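Local coordinates for protein UTP--glucose-1-phosphate uridylyltransferase YngB (Bacillus subtilis, PDB 7O2N) that catalyses the formation of UDP-glucose and diphosphate from UTP and glucose-1-phosphate, feeding glycolipid synthesis and wall teichoic acid glucosylation, at residues P36-Q39 against Y40-E44; L115-E118 against H119-D123. One frame throughout, in Å; residues are numbered along the deposited sequence.

Interaction 1: P36-Q39 against Y40-E44; sequences PAIQ and YIVEE
Gln39 and Glu43, one helical turn apart, are joined side chain to side chain: Gln39 NE2 donates to Glu43 OE2 at 2.8 Å in a nearly straight bond (175°). The acceptor lies in the amide plane of Gln39, but the donor comes from above the carboxylate, the two planes being almost perpendicular. Gln39 reaches it with a fully extended chain, CG anti to the backbone N (chi1 -175°). In the backbone, Glu43 N bonds to Gln39 O at 2.9 Å and Val42 N to Ile38 O. These are i to i+4 bonds of the first turns of helix 37-47, in the GT-A-type nucleotidyltransferase fold, where the helix packs on strand 6-11. On the side facing that strand, Ile38 and Ile41 cross at about a right angle, CD1 to CD1 at 4.1 Å, and both side chains, with Val42, rest on Ile9. The Tyr40 ring turns the other way, with Ala37 O near its plane at the edge. Lys35 holds Glu43 OE1 in a salt bridge and also makes a cation-pi contact with Tyr40, while His67 hydrogen-bonds Gln39 OE1, fixing the amide from its second end. Pro20 of the second subunit packs on Pro36 and Gln39.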
loop_
_atom_site.group_PDB
_atom_site.type_symbol
_atom_site.label_atom_id
_atom_site.label_comp_id
_atom_site.label_asym_id
_atom_site.label_seq_id
_atom_site.Cartn_x
_atom_site.Cartn_y
_atom_site.Cartn_z
ATOM N N PRO A 36 4.151 6.660 -1.105
ATOM C CA PRO A 36 4.467 5.737 -2.190
ATOM C C PRO A 36 5.983 5.630 -2.317
ATOM O O PRO A 36 6.703 6.612 -2.171
ATOM C CB PRO A 36 3.851 6.440 -3.406
ATOM C CG PRO A 36 2.725 7.233 -2.798
ATOM C CD PRO A 36 3.350 7.804 -1.549
ATOM N N ALA A 37 6.440 4.407 -2.595
ATOM C CA ALA A 37 7.856 4.141 -2.661
ATOM C C ALA A 37 8.489 5.148 -3.622
ATOM O O ALA A 37 9.532 5.737 -3.353
ATOM C CB ALA A 37 8.045 2.710 -3.076
ATOM N N ILE A 38 7.812 5.382 -4.748
ATOM C CA ILE A 38 8.340 6.244 -5.796
ATOM C C ILE A 38 8.675 7.626 -5.207
ATOM O O ILE A 38 9.616 8.282 -5.646
ATOM C CB ILE A 38 7.338 6.284 -6.974
ATOM C CG1 ILE A 38 7.954 6.483 -8.362
ATOM C CG2 ILE A 38 6.198 7.241 -6.731
ATOM C CD1 ILE A 38 9.341 7.008 -8.403
ATOM N N GLN A 39 7.936 8.050 -4.174
ATOM C CA GLN A 39 8.149 9.389 -3.656
ATOM C C GLN A 39 9.466 9.456 -2.899
ATOM O O GLN A 39 10.122 10.497 -2.901
ATOM C CB GLN A 39 7.043 9.853 -2.714
ATOM C CG GLN A 39 7.203 11.302 -2.264
ATOM C CD GLN A 39 6.045 11.692 -1.374
ATOM O OE1 GLN A 39 4.902 11.281 -1.567
ATOM N NE2 GLN A 39 6.340 12.433 -0.328
ATOM N N TYR A 40 9.832 8.349 -2.239
ATOM C CA TYR A 40 11.104 8.314 -1.529
ATOM C C TYR A 40 12.231 8.576 -2.527
ATOM O O TYR A 40 13.159 9.302 -2.214
ATOM C CB TYR A 40 11.278 7.029 -0.709
ATOM C CG TYR A 40 10.418 6.876 0.528
ATOM C CD1 TYR A 40 10.839 7.332 1.769
ATOM C CD2 TYR A 40 9.200 6.225 0.469
ATOM C CE1 TYR A 40 10.056 7.191 2.902
ATOM C CE2 TYR A 40 8.414 6.047 1.591
ATOM C CZ TYR A 40 8.839 6.538 2.811
ATOM O OH TYR A 40 8.041 6.364 3.908
ATOM N N ILE A 41 12.120 8.009 -3.736
ATOM C CA ILE A 41 13.186 8.084 -4.720
ATOM C C ILE A 41 13.317 9.513 -5.232
ATOM O O ILE A 41 14.428 10.043 -5.290
ATOM C CB ILE A 41 12.968 7.122 -5.891
ATOM C CG1 ILE A 41 12.612 5.712 -5.417
ATOM C CG2 ILE A 41 14.208 7.139 -6.760
ATOM C CD1 ILE A 41 12.232 4.757 -6.525
ATOM N N VAL A 42 12.182 10.125 -5.590
ATOM C CA VAL A 42 12.179 11.520 -6.003
ATOM C C VAL A 42 12.713 12.426 -4.885
ATOM O O VAL A 42 13.370 13.421 -5.165
ATOM C CB VAL A 42 10.790 11.976 -6.487
ATOM C CG1 VAL A 42 10.741 13.483 -6.732
ATOM C CG2 VAL A 42 10.399 11.220 -7.744
ATOM N N GLU A 43 12.428 12.084 -3.622
ATOM C CA GLU A 43 12.916 12.849 -2.485
ATOM C C GLU A 43 14.430 12.754 -2.357
ATOM O O GLU A 43 15.100 13.760 -2.216
ATOM C CB GLU A 43 12.159 12.458 -1.232
ATOM C CG GLU A 43 10.877 13.264 -1.121
ATOM C CD GLU A 43 9.902 12.757 -0.082
ATOM O OE1 GLU A 43 10.167 11.693 0.507
ATOM O OE2 GLU A 43 8.885 13.415 0.143
ATOM N N GLU A 44 14.978 11.548 -2.467
ATOM C CA GLU A 44 16.422 11.394 -2.515
ATOM C C GLU A 44 16.990 12.368 -3.545
ATOM O O GLU A 44 17.791 13.233 -3.195
ATOM C CB GLU A 44 16.813 9.949 -2.809
ATOM C CG GLU A 44 18.232 9.634 -2.380
ATOM C CD GLU A 44 18.694 8.217 -2.685
ATOM O OE1 GLU A 44 18.030 7.235 -2.238
ATOM O OE2 GLU A 44 19.729 8.085 -3.348
#

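Interaction 2: L115-E118 against H119-D123; sequences LCAE and HFIGD
Ala117 and Ile121 meet on the inner side of a short helical turn, the methyl Ala117 CB lying 3.9 Å from Ile121 CD1. Ile121 holds CG1 between its backbone N and carbonyl carbon (chi1 57°), which turns the CD1 end back along the turn to within 3.6 Å of Ala117 O. With an alanine at Ile121 the Ala117 methyl would probably lose its partner and a gap would open toward Phe214, which Ile121 also touches. Phe120 sets off differently: CG is anti to the backbone N (chi1 160°), and the ring leads away from the turn, with Ala117 O near its plane at the edge. There the ring meets Lys6 in a cation-pi contact and His100 ring to ring. On the outer side, Glu118 extends beside His119, its CG over one face of the imidazole; the nearer approach is Glu118 CB to His119 CD2 at 4.1 Å. The carbonyl Ala117 O takes two donors, Phe120 N at 2.9 Å from above the carbonyl plane and Ile121 N nearly in line with the C=O bond. Glu118 O accepts from Gly122 N at 2.7 Å. Gly122 leaves helical geometry with positive phi (65°). Ala117, at the junction of helices 109-116 and 118-121, packs on Val8 and Leu54, which sets the turn against the parallel strands 6-11 and 52-57. The arrangement is that of a short helix terminated by a glycine, the connection from helix 109-116 to strand 125-129 on the nucleotidyltransferase sheet.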
loop_
_atom_site.group_PDB
_atom_site.type_symbol
_atom_site.label_atom_id
_atom_site.label_comp_id
_atom_site.label_asym_id
_atom_site.label_seq_id
_atom_site.Cartn_x
_atom_site.Cartn_y
_atom_site.Cartn_z
ATOM N N LEU A 115 18.598 3.792 -22.279
ATOM C CA LEU A 115 18.834 4.318 -23.610
ATOM C C LEU A 115 17.733 5.305 -23.983
ATOM O O LEU A 115 17.994 6.308 -24.667
ATOM C CB LEU A 115 18.896 3.161 -24.611
ATOM C CG LEU A 115 20.308 2.755 -25.028
ATOM C CD1 LEU A 115 20.266 1.787 -26.197
ATOM C CD2 LEU A 115 21.176 3.975 -25.341
ATOM N N CYS A 116 16.509 5.009 -23.518
ATOM C CA CYS A 116 15.353 5.854 -23.782
ATOM C C CYS A 116 15.644 7.288 -23.348
ATOM O O CYS A 116 15.206 8.238 -23.986
ATOM C CB CYS A 116 14.114 5.339 -23.050
ATOM S SG CYS A 116 13.500 3.734 -23.639
ATOM N N ALA A 117 16.437 7.425 -22.282
ATOM C CA ALA A 117 16.683 8.703 -21.648
ATOM C C ALA A 117 17.598 9.585 -22.497
ATOM O O ALA A 117 17.720 10.785 -22.219
ATOM C CB ALA A 117 17.293 8.423 -20.314
ATOM N N GLU A 118 18.213 8.981 -23.535
ATOM C CA GLU A 118 19.374 9.515 -24.230
ATOM C C GLU A 118 19.191 10.996 -24.541
ATOM O O GLU A 118 19.973 11.822 -24.076
ATOM C CB GLU A 118 19.661 8.719 -25.498
ATOM C CG GLU A 118 20.842 9.263 -26.286
ATOM C CD GLU A 118 21.223 8.447 -27.509
ATOM O OE1 GLU A 118 20.803 7.270 -27.597
ATOM O OE2 GLU A 118 21.947 8.983 -28.369
ATOM N N HIS A 119 18.141 11.307 -25.314
ATOM C CA HIS A 119 17.947 12.615 -25.919
ATOM C C HIS A 119 17.566 13.628 -24.849
ATOM O O HIS A 119 17.791 14.828 -25.008
ATOM C CB HIS A 119 16.924 12.525 -27.061
ATOM C CG HIS A 119 17.397 11.708 -28.223
ATOM N ND1 HIS A 119 18.016 12.276 -29.326
ATOM C CD2 HIS A 119 17.377 10.374 -28.452
ATOM C CE1 HIS A 119 18.347 11.331 -30.183
ATOM N NE2 HIS A 119 17.970 10.158 -29.669
ATOM N N PHE A 120 16.994 13.115 -23.756
ATOM C CA PHE A 120 16.486 13.962 -22.689
ATOM C C PHE A 120 17.645 14.561 -21.903
ATOM O O PHE A 120 17.620 15.751 -21.598
ATOM C CB PHE A 120 15.485 13.208 -21.813
ATOM C CG PHE A 120 15.293 13.821 -20.450
ATOM C CD1 PHE A 120 14.526 14.964 -20.290
ATOM C CD2 PHE A 120 15.892 13.268 -19.330
ATOM C CE1 PHE A 120 14.330 15.525 -19.038
ATOM C CE2 PHE A 120 15.716 13.849 -18.084
ATOM C CZ PHE A 120 14.930 14.970 -17.935
ATOM N N ILE A 121 18.645 13.737 -21.569
ATOM C CA ILE A 121 19.792 14.268 -20.839
ATOM C C ILE A 121 20.781 14.840 -21.849
ATOM O O ILE A 121 21.436 15.848 -21.611
ATOM C CB ILE A 121 20.432 13.263 -19.843
ATOM C CG1 ILE A 121 20.882 11.958 -20.496
ATOM C CG2 ILE A 121 19.529 12.996 -18.635
ATOM C CD1 ILE A 121 20.337 10.764 -19.769
ATOM N N GLY A 122 20.844 14.179 -23.001
ATOM C CA GLY A 122 21.656 14.645 -24.103
ATOM C C GLY A 122 23.128 14.596 -23.736
ATOM O O GLY A 122 23.724 13.526 -23.798
ATOM N N ASP A 123 23.673 15.754 -23.341
ATOM C CA ASP A 123 25.108 15.835 -23.151
ATOM C C ASP A 123 25.457 16.398 -21.781
ATOM O O ASP A 123 26.048 17.473 -21.654
ATOM C CB ASP A 123 25.833 16.501 -24.314
ATOM C CG ASP A 123 27.173 15.822 -24.512
ATOM O OD1 ASP A 123 27.172 14.695 -25.071
ATOM O OD2 ASP A 123 28.188 16.367 -24.020
#

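In the fold
From the N terminus, strand 6-11 runs first through the sheet, and interaction 1 follows at the start of helix 37-47, the connection toward the parallel neighbour strand 52-57. Strand 98-103 comes later, then helix 109-116, and interaction 2 forms the turn beyond it, ahead of strand 125-129. Each contact is local and closes only a helical turn, so the two stand in series, neither nesting nor crossing. The centres of interactions 1 and 2 lie about 22 Å apart, and the nearest atoms of interactions 1 and 2 are about 12 Å apart. Strand 6-11 is common ground, since side chains of both contacts lie against it. Of the two, only interaction 1 reaches the second subunit.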